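Local atomic coordinates of methylmalonyl-CoA carboxyltransferase 12S subunit (Propionibacterium freudenreichii, PDB entry 1ON3), a protein that transfers the carboxyl group of methylmalonyl-CoA to the biotin of the 1.3S subunit, forming propanoyl-CoA, as the hexameric core of transcarboxylase. Residues D83-G88 and T117-T122; A99-F104 and L134-S139; T105-S110 and G141-E146; G155-A160 and S183-L188; A172-P177 and I192-K197. One frame throughout, in Å; residues are numbered along the deposited sequence.

All five contacts are largely buried and belong to the N-terminal half of the chain. Contacts 2 and 5 are parallel strand pairs of one mixed sheet, held by backbone hydrogen bonds and lined by mainly apolar side chains. Contact 1 lays helix 113-129 on strand 85-92 of that sheet and adds a buried lysine and ordered waters; its Val119 packs on Phe135 of contact 2. Contact 4 pairs two helices almost wholly by packing, tied to contact 2 through Ser185 and Tyr137. Contact 3 lies in loops beyond the strands, is built round an arginine's polar bonds, and grips methylmalonyl-CoA. Contacts 3 and 4 both also touch a second subunit; Asp83 of contact 1 forms a salt bridge with Arg143 of contact 3.

Contact 1 of 5, residues D83-G88 and T117-T122; sequences DGVVTG and TKVVET
Strand 85-88, carrying Val85 and Thr87, and helix 117-122, carrying Lys118 and Thr122, run nearly parallel, their axes 8.3 Å apart at closest and 19° from parallel. This is helix-on-sheet packing in a crotonase-type carboxyltransferase domain, with helix 113-129 lying over strands 85-92 and 95-102. Lys118 carries the polar part. Its chain bends about the CG-CD bond (chi3 63°), which turns the ammonium back to the strand, where NZ donates to Val85 O at 2.7 Å, nearly in line with the carbonyl bond (C=O...N angle 163°). NZ also gives a hydrogen bond to water 1 (2.8 Å), which in turn accepts from Thr87 N, and it is bonded to Ala82 O and Gly63 O, so a buried charge is met by carbonyls and water. A leucine in its place has no ammonium, and the three carbonyls would probably be left without their shared mate. The aliphatic part slides antiparallel past Val85, Val85 CG1 lying 3.8 Å from Lys118 CE. From the next residue along the helix, Val119 CG2 meets Val85 CG2 at 3.9 Å, the two side chains crossing at about a right angle. Thr122 OG1 sits 3.2 Å from Thr87 CB while it donates to Lys118 O at 2.9 Å; Thr122 N reaches that oxygen from the opposite face of its plane, and water 2 donates to it as well, linking Lys118 O to Thr87 OG1.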
# COMPACT_ATOMS: atom_id res chain seq x y z
N ASP E 83 22.12 36.70 6.18
CA ASP E 83 20.89 37.06 6.88
C ASP E 83 20.91 36.56 8.33
O ASP E 83 19.87 36.31 8.94
CB ASP E 83 19.60 36.58 6.21
CG ASP E 83 18.44 37.50 6.55
OD1 ASP E 83 17.27 37.09 6.61
OD2 ASP E 83 18.75 38.69 6.78
N GLY E 84 22.12 36.43 8.88
CA GLY E 84 22.26 36.02 10.26
C GLY E 84 22.23 34.54 10.59
O GLY E 84 22.16 34.20 11.76
N VAL E 85 22.25 33.65 9.59
CA VAL E 85 22.29 32.22 9.89
C VAL E 85 23.18 31.48 8.90
O VAL E 85 23.18 31.76 7.70
CB VAL E 85 20.87 31.59 9.89
CG1 VAL E 85 20.37 31.39 8.45
CG2 VAL E 85 20.89 30.23 10.64
N VAL E 86 23.98 30.55 9.41
CA VAL E 86 24.89 29.76 8.58
C VAL E 86 24.26 28.39 8.48
O VAL E 86 24.06 27.73 9.50
CB VAL E 86 26.30 29.67 9.21
CG1 VAL E 86 27.25 28.94 8.25
CG2 VAL E 86 26.82 31.07 9.51
N THR E 87 23.95 27.97 7.26
CA THR E 87 23.29 26.70 7.01
C THR E 87 24.00 25.81 5.99
O THR E 87 24.61 26.29 5.03
CB THR E 87 21.87 26.94 6.49
OG1 THR E 87 21.95 27.68 5.26
CG2 THR E 87 21.03 27.74 7.50
N GLY E 88 23.91 24.50 6.19
CA GLY E 88 24.55 23.61 5.26
C GLY E 88 24.51 22.15 5.66
O GLY E 88 23.76 21.75 6.55
N THR E 117 13.74 31.28 6.15
CA THR E 117 13.54 30.49 4.94
C THR E 117 14.75 29.59 4.72
O THR E 117 14.60 28.44 4.32
CB THR E 117 13.34 31.41 3.72
OG1 THR E 117 12.12 32.14 3.89
CG2 THR E 117 13.25 30.59 2.44
N LYS E 118 15.95 30.12 5.00
CA LYS E 118 17.19 29.35 4.85
C LYS E 118 17.17 28.13 5.77
O LYS E 118 17.56 27.01 5.40
CB LYS E 118 18.41 30.23 5.20
CG LYS E 118 18.89 31.18 4.09
CD LYS E 118 20.13 31.97 4.49
CE LYS E 118 21.32 31.08 4.75
NZ LYS E 118 22.56 31.86 5.05
N VAL E 119 16.74 28.36 7.00
CA VAL E 119 16.67 27.27 7.97
C VAL E 119 15.66 26.20 7.52
O VAL E 119 15.94 25.00 7.58
CB VAL E 119 16.28 27.79 9.37
CG1 VAL E 119 16.00 26.62 10.31
CG2 VAL E 119 17.42 28.63 9.94
N VAL E 120 14.49 26.63 7.07
CA VAL E 120 13.47 25.69 6.60
C VAL E 120 13.97 24.89 5.40
O VAL E 120 13.73 23.69 5.30
CB VAL E 120 12.15 26.43 6.25
CG1 VAL E 120 11.17 25.47 5.62
CG2 VAL E 120 11.53 27.01 7.51
N GLU E 121 14.66 25.55 4.47
CA GLU E 121 15.16 24.85 3.30
C GLU E 121 16.17 23.78 3.73
O GLU E 121 16.20 22.69 3.17
CB GLU E 121 15.75 25.85 2.29
CG GLU E 121 14.70 26.26 1.24
CD GLU E 121 14.95 27.63 0.61
OE1 GLU E 121 16.13 28.03 0.49
OE2 GLU E 121 13.95 28.28 0.22
N THR E 122 16.97 24.09 4.74
CA THR E 122 17.95 23.13 5.24
C THR E 122 17.25 21.98 5.93
O THR E 122 17.67 20.83 5.83
CB THR E 122 18.94 23.80 6.22
OG1 THR E 122 19.59 24.88 5.55
CG2 THR E 122 20.00 22.81 6.67
O HOH W 1 24.59 29.98 5.04
O HOH W 2 19.83 26.95 3.41

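Contact 2 of 5, residues A99-F104 and L134-S139; sequences AASQDF and LFFYDS
Asp138 OD2, whose carboxylate lies against Phe104, is gripped by several groups: water 3 donates to it at 2.9 Å, and Arg49 (a salt bridge) and Gln38 hold it from elsewhere in the chain. Water 3 also donates to Gln102 O and accepts from Phe104 N, so it fastens the carboxylate to the backbone just where the facing strand ends. Before that point the strands are in regular parallel register. Ala100 N donates to Leu134 O at 2.9 Å, Phe136 N to Ala100 O, and Gln102 N to Phe136 O at 3.0 Å with an N-H...O angle of 179°. The ladder is then continued by a side chain: Gln102, extended at chi2 (-178°), brings OE1 to Asp138 N at 2.9 Å, while NE2 is bonded to Gln115. The pair belongs to a beta-alpha-beta unit, strand 95-102, helix 113-129, strand 133-139, and Ala100 and Phe135 face Val119 of that helix. Phe135 is sandwiched: Ala100 CB lies over one face in a CH-pi contact, 4.0 Å from the ring centroid, Tyr137 CZ covers the opposite face, and Gln102 CG meets the ring edge, 3.6 Å from CE2. Beyond the strand, Phe104, a residue of the methylmalonyl-CoA pocket, sets its CB 3.5 Å from Asp138 OD1, with ring and carboxylate planes 13° apart. Asp138 O lies in the plane of the Phe104 ring at its edge, 3.9 Å from CD1, buried and without a polar partner in the model.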
# COMPACT_ATOMS: atom_id res chain seq x y z
N ALA E 99 22.69 21.25 9.25
CA ALA E 99 22.74 22.10 10.44
C ALA E 99 22.54 23.58 10.14
O ALA E 99 22.74 24.02 9.01
CB ALA E 99 24.08 21.90 11.15
N ALA E 100 22.14 24.32 11.17
CA ALA E 100 21.95 25.76 11.07
C ALA E 100 22.60 26.37 12.30
O ALA E 100 22.62 25.77 13.37
CB ALA E 100 20.47 26.10 11.04
N SER E 101 23.15 27.58 12.15
CA SER E 101 23.82 28.20 13.28
C SER E 101 23.58 29.70 13.20
O SER E 101 24.04 30.35 12.27
CB SER E 101 25.32 27.87 13.22
OG SER E 101 26.01 28.26 14.39
N GLN E 102 22.83 30.23 14.16
CA GLN E 102 22.51 31.66 14.18
C GLN E 102 23.72 32.49 14.56
O GLN E 102 24.50 32.12 15.44
CB GLN E 102 21.35 31.95 15.14
CG GLN E 102 20.00 31.51 14.59
CD GLN E 102 18.85 31.83 15.52
OE1 GLN E 102 18.90 31.53 16.71
NE2 GLN E 102 17.78 32.42 14.98
N ASP E 103 23.84 33.64 13.90
CA ASP E 103 24.95 34.55 14.12
C ASP E 103 24.45 35.78 14.87
O ASP E 103 23.91 36.72 14.27
CB ASP E 103 25.55 34.96 12.77
CG ASP E 103 26.82 35.77 12.93
OD1 ASP E 103 27.15 36.13 14.07
OD2 ASP E 103 27.47 36.04 11.90
N PHE E 104 24.65 35.77 16.18
CA PHE E 104 24.24 36.88 17.03
C PHE E 104 24.94 38.20 16.68
O PHE E 104 24.42 39.27 16.98
CB PHE E 104 24.50 36.54 18.50
CG PHE E 104 23.95 37.55 19.46
CD1 PHE E 104 22.59 37.59 19.74
CD2 PHE E 104 24.78 38.51 20.03
CE1 PHE E 104 22.05 38.56 20.56
CE2 PHE E 104 24.26 39.49 20.87
CZ PHE E 104 22.89 39.51 21.14
N LEU E 134 20.56 19.61 13.15
CA LEU E 134 21.04 20.25 14.37
C LEU E 134 21.00 21.77 14.17
O LEU E 134 21.32 22.27 13.10
CB LEU E 134 22.46 19.78 14.71
CG LEU E 134 22.55 18.27 15.00
CD1 LEU E 134 23.07 17.56 13.75
CD2 LEU E 134 23.48 18.00 16.17
N PHE E 135 20.61 22.50 15.21
CA PHE E 135 20.45 23.94 15.13
C PHE E 135 20.97 24.68 16.38
O PHE E 135 20.51 24.42 17.48
CB PHE E 135 18.95 24.22 14.94
CG PHE E 135 18.60 25.64 14.54
CD1 PHE E 135 17.34 25.90 14.03
CD2 PHE E 135 19.49 26.70 14.72
CE1 PHE E 135 16.95 27.21 13.70
CE2 PHE E 135 19.11 28.01 14.39
CZ PHE E 135 17.84 28.26 13.88
N PHE E 136 21.95 25.57 16.19
CA PHE E 136 22.49 26.39 17.28
C PHE E 136 21.69 27.70 17.26
O PHE E 136 21.74 28.46 16.28
CB PHE E 136 23.97 26.73 17.07
CG PHE E 136 24.92 25.58 17.30
CD1 PHE E 136 25.30 24.75 16.24
CD2 PHE E 136 25.50 25.36 18.55
CE1 PHE E 136 26.25 23.74 16.43
CE2 PHE E 136 26.44 24.36 18.75
CZ PHE E 136 26.82 23.54 17.69
N TYR E 137 20.94 27.94 18.34
CA TYR E 137 20.12 29.14 18.50
C TYR E 137 20.87 30.20 19.31
O TYR E 137 21.46 29.89 20.34
CB TYR E 137 18.83 28.77 19.24
CG TYR E 137 17.92 27.83 18.50
CD1 TYR E 137 16.83 28.32 17.80
CD2 TYR E 137 18.12 26.45 18.54
CE1 TYR E 137 15.93 27.45 17.16
CE2 TYR E 137 17.24 25.57 17.90
CZ TYR E 137 16.15 26.07 17.22
OH TYR E 137 15.26 25.22 16.60
N ASP E 138 20.82 31.45 18.87
CA ASP E 138 21.52 32.54 19.53
C ASP E 138 20.82 33.74 18.90
O ASP E 138 21.34 34.32 17.94
CB ASP E 138 23.00 32.50 19.12
CG ASP E 138 23.89 33.35 20.01
OD1 ASP E 138 23.34 34.18 20.76
OD2 ASP E 138 25.13 33.20 19.96
N SER E 139 19.67 34.13 19.44
CA SER E 139 18.89 35.19 18.80
C SER E 139 17.96 36.04 19.67
O SER E 139 17.45 35.59 20.69
CB SER E 139 18.04 34.53 17.69
OG SER E 139 16.99 35.35 17.24
O HOH W 3 25.97 33.54 17.22

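Contact 3 of 5, residues T105-S110 and G141-E146; sequences TVMGGS and GARIQE. With MCA (methylmalonyl-coenzyme A), chain T.
A methionine sulfur lies over one face of a guanidinium: Met107 SD is 3.9 Å from Arg143 NE, offset toward the rim, and the two side chains cross at about a right angle. The edge of the same group is used for polar bonds. NE donates to Ser110 OG at 3.2 Å, 6° out of the guanidinium plane, and OG itself donates to Met107 O (2.8 Å). NH2 holds water 4 and makes a weak bond to Ser110 O; NH1 pairs with Asp83 in a salt bridge and more weakly with Glu146. Together these bonds probably restrict the rotation of the guanidinium. The bend of Met107 at chi3 (76°) places CE against the amide of Gln145, 3.4 Å from OE1. Beside it Gly108 CA comes within 3.0 Å of O4' of the coenzyme, where a CB would clash. The other loop reads the adenine by its backbone. Ile144 N donates to the coenzyme's N1 at 3.0 Å. The adenine amino group, N6 of the coenzyme, donates to Ala142 O at 2.9 Å. Ala142 N, at 3.1 Å from the thioester oxygen OS1, is consistent with one arm of an oxyanion hole of the crotonase superfamily, within the methylmalonyl-CoA pocket that a second subunit completes.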
# COMPACT_ATOMS: atom_id res chain seq x y z
N THR E 105 26.13 38.14 16.07
CA THR E 105 26.85 39.38 15.72
C THR E 105 26.17 40.14 14.59
O THR E 105 26.55 41.27 14.27
CB THR E 105 28.32 39.09 15.27
OG1 THR E 105 28.32 38.49 13.97
CG2 THR E 105 29.01 38.18 16.27
N VAL E 106 25.17 39.52 13.98
CA VAL E 106 24.44 40.15 12.89
C VAL E 106 23.02 40.50 13.34
O VAL E 106 22.15 39.64 13.43
CB VAL E 106 24.42 39.22 11.66
CG1 VAL E 106 23.50 39.76 10.60
CG2 VAL E 106 25.84 39.07 11.11
N MET E 107 22.80 41.78 13.64
CA MET E 107 21.50 42.25 14.10
C MET E 107 20.95 41.39 15.25
O MET E 107 19.78 41.01 15.27
CB MET E 107 20.51 42.27 12.93
CG MET E 107 20.75 43.39 11.90
SD MET E 107 19.39 43.60 10.69
CE MET E 107 18.11 44.44 11.66
N GLY E 108 21.81 41.11 16.22
CA GLY E 108 21.40 40.31 17.36
C GLY E 108 20.86 38.93 17.01
O GLY E 108 20.07 38.36 17.76
N GLY E 109 21.30 38.40 15.87
CA GLY E 109 20.81 37.09 15.45
C GLY E 109 19.30 37.07 15.22
O GLY E 109 18.72 36.00 15.05
N SER E 110 18.68 38.25 15.22
CA SER E 110 17.24 38.36 15.00
C SER E 110 16.85 37.60 13.75
O SER E 110 17.55 37.66 12.74
CB SER E 110 16.82 39.83 14.86
OG SER E 110 17.49 40.45 13.78
N GLY E 141 15.11 36.90 18.69
CA GLY E 141 13.75 36.62 18.22
C GLY E 141 13.45 37.10 16.80
O GLY E 141 14.36 37.37 16.02
N ALA E 142 12.17 37.20 16.45
CA ALA E 142 11.79 37.64 15.11
C ALA E 142 12.35 39.05 14.86
O ALA E 142 12.26 39.91 15.73
CB ALA E 142 10.27 37.64 14.95
N ARG E 143 12.94 39.27 13.69
CA ARG E 143 13.51 40.58 13.38
C ARG E 143 12.37 41.60 13.33
O ARG E 143 11.56 41.62 12.40
CB ARG E 143 14.23 40.54 12.04
CG ARG E 143 15.07 41.79 11.74
CD ARG E 143 15.88 41.61 10.47
NE ARG E 143 16.90 40.56 10.59
CZ ARG E 143 17.48 39.97 9.55
NH1 ARG E 143 17.16 40.31 8.31
NH2 ARG E 143 18.43 39.05 9.74
N ILE E 144 12.34 42.46 14.34
CA ILE E 144 11.29 43.45 14.49
C ILE E 144 11.04 44.43 13.33
O ILE E 144 9.89 44.81 13.09
CB ILE E 144 11.49 44.24 15.81
CG1 ILE E 144 11.29 43.28 17.00
CG2 ILE E 144 10.52 45.38 15.90
CD1 ILE E 144 11.70 43.88 18.37
N GLN E 145 12.10 44.82 12.63
CA GLN E 145 11.96 45.74 11.50
C GLN E 145 11.17 45.10 10.34
O GLN E 145 10.63 45.82 9.49
CB GLN E 145 13.33 46.17 10.96
CG GLN E 145 14.18 47.05 11.88
CD GLN E 145 15.17 46.26 12.73
OE1 GLN E 145 16.20 46.79 13.15
NE2 GLN E 145 14.85 45.00 12.99
N GLU E 146 11.12 43.77 10.31
CA GLU E 146 10.42 43.06 9.23
C GLU E 146 8.95 42.72 9.53
O GLU E 146 8.30 42.02 8.76
CB GLU E 146 11.20 41.80 8.84
CG GLU E 146 12.58 42.11 8.29
CD GLU E 146 13.33 40.89 7.82
OE1 GLU E 146 12.85 39.76 8.07
OE2 GLU E 146 14.41 41.05 7.20
C8 MCA T . 17.94 42.13 19.28
N9 MCA T . 18.23 43.04 18.26
C4 MCA T . 17.11 43.00 17.44
C5 MCA T . 16.24 42.06 18.04
N7 MCA T . 16.78 41.52 19.19
N3 MCA T . 16.87 43.72 16.27
C2 MCA T . 15.64 43.42 15.72
N1 MCA T . 14.72 42.52 16.20
C6 MCA T . 14.99 41.81 17.37
N6 MCA T . 14.06 40.95 17.80
C1' MCA T . 19.31 43.84 18.02
C2' MCA T . 19.37 44.93 19.09
O2' MCA T . 18.57 46.03 18.73
C3' MCA T . 20.85 45.19 19.17
O3' MCA T . 21.22 46.16 18.21
C4' MCA T . 21.53 43.83 18.91
O4' MCA T . 20.50 43.06 18.17
C5' MCA T . 21.89 42.92 20.16
O5' MCA T . 21.52 43.51 21.15
P1 MCA T . 21.71 44.02 22.42
O11 MCA T . 20.64 44.70 22.93
O12 MCA T . 22.79 44.72 22.05
O6 MCA T . 21.97 42.90 23.58
P2 MCA T . 22.04 42.04 24.60
O21 MCA T . 22.15 43.16 25.40
O22 MCA T . 22.90 40.93 24.55
O7 MCA T . 20.53 41.54 24.76
CPB MCA T . 19.90 40.98 23.91
CPA MCA T . 18.45 40.53 23.98
CP7 MCA T . 17.85 41.91 23.61
CP9 MCA T . 18.08 39.85 25.32
CP8 MCA T . 18.24 39.48 22.85
OP3 MCA T . 18.23 42.34 22.51
CP6 MCA T . 16.45 42.11 23.51
OP2 MCA T . 15.73 41.79 24.52
NP2 MCA T . 15.87 42.63 22.26
CP5 MCA T . 14.55 42.17 21.99
CP4 MCA T . 13.64 41.08 22.18
CP3 MCA T . 12.34 40.93 21.56
OP1 MCA T . 11.66 42.08 21.83
NP1 MCA T . 11.63 39.91 20.78
CP2 MCA T . 10.31 40.34 20.41
CP1 MCA T . 9.78 39.33 19.50
P3 MCA T . 22.51 47.07 17.75
O31 MCA T . 22.38 47.82 19.04
O32 MCA T . 22.09 47.89 16.56
O33 MCA T . 23.88 46.44 17.63
S MCA T . 8.36 39.56 18.95
CS1 MCA T . 8.70 38.12 18.24
OS1 MCA T . 9.70 37.34 18.24
CS2 MCA T . 7.65 37.24 18.50
CS3 MCA T . 7.02 36.73 17.45
CS4 MCA T . 7.02 36.55 19.75
OS4 MCA T . 5.84 36.17 19.76
OS5 MCA T . 7.77 36.43 20.71
O HOH W 4 20.13 38.34 12.08

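Contact 4 of 5, residues G155-A160 and S183-L188; sequences GKMFFA and SYSPAL
Phe158 presents a face to Tyr184 and an edge to Ser185. Tyr184 CB stands over the ring, 4.2 Å from its centroid and 23° off the normal, a CH-pi contact in which the two side chains cross at a slant. Ser185 CB lies in the ring plane, 3.9 Å from Phe158 CE1, so the ring is wedged against Tyr184 and Ser185, where CE1 also comes 3.5 Å from Ser185 N. Leu188, about one turn after Ser185, sets CD1 3.8 Å from Phe158 CB, at the root of that side chain. Met157 works from the neighbouring position: with CG anti to the backbone nitrogen (chi1 -176°), its SD reaches 3.4 Å from Ser185 OG. That hydroxyl is engaged elsewhere, by Asn161 and by Tyr137 OH, so the sulfur packs beside an already bonded group. The helix axes are 9.3 Å apart at closest and nearly parallel (9°), and Phe158 CA and Ser185 CA come within 5.6 Å. Past CB, Tyr184 leads away from helix 155-160, and its ring meets Phe373 of a second subunit; Phe158 also packs on Leu392 there, which places the pair at the hexamer interface. On the inner side, Met157 touches Val119 of helix 113-129 and Phe135 of strand 133-139, while Pro186 lies on Tyr137 of that strand, so both helices back onto the sheet.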
# COMPACT_ATOMS: atom_id res chain seq x y z
N GLY E 155 6.35 30.96 11.48
CA GLY E 155 5.26 30.03 11.20
C GLY E 155 5.77 28.89 10.33
O GLY E 155 5.52 27.71 10.63
N LYS E 156 6.51 29.22 9.27
CA LYS E 156 7.05 28.18 8.38
C LYS E 156 8.03 27.27 9.12
O LYS E 156 8.02 26.06 8.92
CB LYS E 156 7.73 28.80 7.15
CG LYS E 156 6.75 29.55 6.20
CD LYS E 156 7.48 30.10 4.97
CE LYS E 156 6.53 30.77 3.99
NZ LYS E 156 5.80 31.93 4.59
N MET E 157 8.86 27.85 9.98
CA MET E 157 9.81 27.05 10.74
C MET E 157 9.12 26.07 11.70
O MET E 157 9.53 24.90 11.80
CB MET E 157 10.76 27.94 11.54
CG MET E 157 11.83 27.13 12.28
SD MET E 157 12.98 28.12 13.25
CE MET E 157 13.74 29.09 11.92
N PHE E 158 8.09 26.53 12.41
CA PHE E 158 7.39 25.65 13.36
C PHE E 158 6.73 24.50 12.60
O PHE E 158 6.80 23.35 13.03
CB PHE E 158 6.31 26.42 14.16
CG PHE E 158 6.85 27.58 14.96
CD1 PHE E 158 8.17 27.61 15.40
CD2 PHE E 158 6.01 28.65 15.30
CE1 PHE E 158 8.67 28.69 16.17
CE2 PHE E 158 6.49 29.72 16.06
CZ PHE E 158 7.82 29.74 16.50
N PHE E 159 6.10 24.82 11.48
CA PHE E 159 5.44 23.79 10.68
C PHE E 159 6.47 22.76 10.21
O PHE E 159 6.18 21.57 10.16
CB PHE E 159 4.74 24.43 9.48
CG PHE E 159 3.92 23.45 8.67
CD1 PHE E 159 4.49 22.75 7.62
CD2 PHE E 159 2.58 23.24 8.97
CE1 PHE E 159 3.74 21.84 6.86
CE2 PHE E 159 1.80 22.34 8.23
CZ PHE E 159 2.38 21.64 7.17
N ALA E 160 7.66 23.24 9.86
CA ALA E 160 8.73 22.35 9.39
C ALA E 160 9.23 21.45 10.53
O ALA E 160 9.52 20.27 10.31
CB ALA E 160 9.89 23.19 8.81
N SER E 183 11.40 30.49 20.89
CA SER E 183 11.55 29.34 21.79
C SER E 183 10.70 28.12 21.41
O SER E 183 11.04 27.00 21.78
CB SER E 183 11.21 29.76 23.23
OG SER E 183 12.07 30.79 23.67
N TYR E 184 9.61 28.31 20.68
CA TYR E 184 8.78 27.17 20.31
C TYR E 184 9.45 26.22 19.31
O TYR E 184 9.12 25.04 19.26
CB TYR E 184 7.43 27.66 19.78
CG TYR E 184 6.55 28.27 20.85
CD1 TYR E 184 6.02 29.56 20.72
CD2 TYR E 184 6.24 27.55 22.02
CE1 TYR E 184 5.22 30.12 21.72
CE2 TYR E 184 5.45 28.10 23.02
CZ TYR E 184 4.94 29.39 22.87
OH TYR E 184 4.16 29.96 23.87
N SER E 185 10.41 26.72 18.52
CA SER E 185 11.11 25.85 17.58
C SER E 185 11.90 24.80 18.40
O SER E 185 11.79 23.60 18.16
CB SER E 185 12.02 26.67 16.66
OG SER E 185 12.66 25.84 15.70
N PRO E 186 12.70 25.25 19.39
CA PRO E 186 13.43 24.26 20.19
C PRO E 186 12.47 23.27 20.85
O PRO E 186 12.74 22.07 20.93
CB PRO E 186 14.14 25.14 21.22
CG PRO E 186 14.54 26.30 20.41
CD PRO E 186 13.27 26.59 19.59
N ALA E 187 11.33 23.78 21.32
CA ALA E 187 10.34 22.92 21.97
C ALA E 187 9.81 21.86 21.02
O ALA E 187 9.43 20.79 21.44
CB ALA E 187 9.16 23.77 22.49
N LEU E 188 9.77 22.18 19.74
CA LEU E 188 9.26 21.24 18.74
C LEU E 188 10.34 20.28 18.21
O LEU E 188 10.03 19.35 17.46
CB LEU E 188 8.61 22.03 17.59
CG LEU E 188 7.31 22.79 17.96
CD1 LEU E 188 6.90 23.73 16.83
CD2 LEU E 188 6.18 21.79 18.25

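Contact 5 of 5, residues A172-P177 and I192-K197; sequences AIIAGP and IIMTKK
The flat groups that meet between Ile174 and Ile193 are peptide groups, joined N-H to C=O nearly along the carbonyl axes, while the side chains stand on the two faces of the sheet. One face carries Ala172, Ile174, Ile192 and Met194, with Pro186 of helix 184-188 packed on it; the other carries Ile173 and Ile193, against helix 241-253. These are neighbouring parallel strands of the mixed sheet at the core of the crotonase-type fold, 15° from parallel by their axes. Ile193 N donates to Ala172 O at 2.8 Å, Ile174 N to Ile193 O at 2.8 Å and Thr195 N to Ile174 O at 3.1 Å. The ladder ends at Ile174 O, shortly before the corner at Gly176, beyond which Pro177 touches methylmalonyl-CoA. On the first face Ile174 lies between its partners: CG1 is 3.6 Å from Ile192 CG2, crossing it at a slant, and CB is 3.8 Å from Met194 CG. On the other, Ile173 and Ile193 lie side by side and point the same way, Ile173 CG1 lying 4.1 Å from Ile193 CD1. Thr195 ends the strand. Its OG1 stands between the backbone nitrogen and carbonyl carbon (chi1 72°), so that it accepts from Lys197 N at 3.2 Å in an ST turn. A valine here lacks the hydroxyl, and the turn, with Lys197 N left without its mate, would probably be freer to shift. The same OG1 is hydrogen-bonded to water 5 at 2.8 Å.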
# COMPACT_ATOMS: atom_id res chain seq x y z
N ALA E 172 18.36 20.77 19.28
CA ALA E 172 18.51 22.20 19.40
C ALA E 172 19.56 22.51 20.46
O ALA E 172 19.59 21.88 21.52
CB ALA E 172 17.19 22.82 19.80
N ILE E 173 20.43 23.46 20.16
CA ILE E 173 21.44 23.88 21.12
C ILE E 173 21.25 25.39 21.32
O ILE E 173 21.47 26.16 20.39
CB ILE E 173 22.89 23.64 20.62
CG1 ILE E 173 23.11 22.16 20.29
CG2 ILE E 173 23.90 24.04 21.69
CD1 ILE E 173 23.04 21.85 18.81
N ILE E 174 20.80 25.78 22.51
CA ILE E 174 20.60 27.20 22.81
C ILE E 174 21.92 27.67 23.40
O ILE E 174 22.31 27.22 24.49
CB ILE E 174 19.50 27.43 23.88
CG1 ILE E 174 18.34 26.46 23.70
CG2 ILE E 174 19.03 28.90 23.79
CD1 ILE E 174 17.62 26.56 22.40
N ALA E 175 22.59 28.57 22.70
CA ALA E 175 23.90 29.04 23.13
C ALA E 175 24.00 30.55 23.28
O ALA E 175 25.10 31.12 23.24
CB ALA E 175 24.96 28.54 22.16
N GLY E 176 22.85 31.18 23.45
CA GLY E 176 22.78 32.62 23.62
C GLY E 176 21.33 32.92 23.93
O GLY E 176 20.61 32.04 24.43
N PRO E 177 20.86 34.15 23.65
CA PRO E 177 19.45 34.45 23.93
C PRO E 177 18.54 33.69 22.97
O PRO E 177 18.97 33.26 21.90
CB PRO E 177 19.36 35.95 23.69
CG PRO E 177 20.73 36.44 23.95
CD PRO E 177 21.59 35.37 23.32
N ILE E 192 16.71 19.56 23.69
CA ILE E 192 17.28 20.90 23.84
C ILE E 192 18.49 20.85 24.76
O ILE E 192 18.38 20.40 25.90
CB ILE E 192 16.28 21.90 24.46
CG1 ILE E 192 15.07 22.08 23.54
CG2 ILE E 192 16.99 23.24 24.69
CD1 ILE E 192 13.96 22.94 24.17
N ILE E 193 19.64 21.31 24.25
CA ILE E 193 20.88 21.39 25.03
C ILE E 193 21.04 22.89 25.22
O ILE E 193 21.07 23.63 24.24
CB ILE E 193 22.12 20.89 24.26
CG1 ILE E 193 21.97 19.40 23.95
CG2 ILE E 193 23.37 21.10 25.09
CD1 ILE E 193 22.89 18.94 22.83
N MET E 194 21.14 23.33 26.47
CA MET E 194 21.25 24.75 26.78
C MET E 194 22.52 25.05 27.58
O MET E 194 22.77 24.40 28.59
CB MET E 194 20.01 25.14 27.60
CG MET E 194 19.65 26.58 27.57
SD MET E 194 18.02 26.87 28.30
CE MET E 194 18.24 28.63 28.65
N THR E 195 23.31 26.03 27.13
CA THR E 195 24.54 26.37 27.85
C THR E 195 24.22 27.33 29.00
O THR E 195 23.13 27.90 29.05
CB THR E 195 25.57 27.07 26.96
OG1 THR E 195 25.11 28.40 26.68
CG2 THR E 195 25.76 26.30 25.65
N LYS E 196 25.18 27.51 29.91
CA LYS E 196 24.95 28.40 31.04
C LYS E 196 25.04 29.88 30.65
O LYS E 196 24.82 30.77 31.48
CB LYS E 196 25.91 28.06 32.19
CG LYS E 196 25.49 26.77 32.87
CD LYS E 196 26.30 26.43 34.10
CE LYS E 196 25.67 25.22 34.80
NZ LYS E 196 26.41 24.81 36.03
N LYS E 197 25.32 30.15 29.39
CA LYS E 197 25.38 31.53 28.92
C LYS E 197 24.07 31.87 28.21
O LYS E 197 23.80 33.02 27.89
CB LYS E 197 26.55 31.72 27.96
CG LYS E 197 27.92 31.65 28.62
CD LYS E 197 28.10 32.77 29.64
CE LYS E 197 29.54 32.82 30.15
NZ LYS E 197 29.97 31.49 30.69
O HOH W 5 26.86 29.60 24.87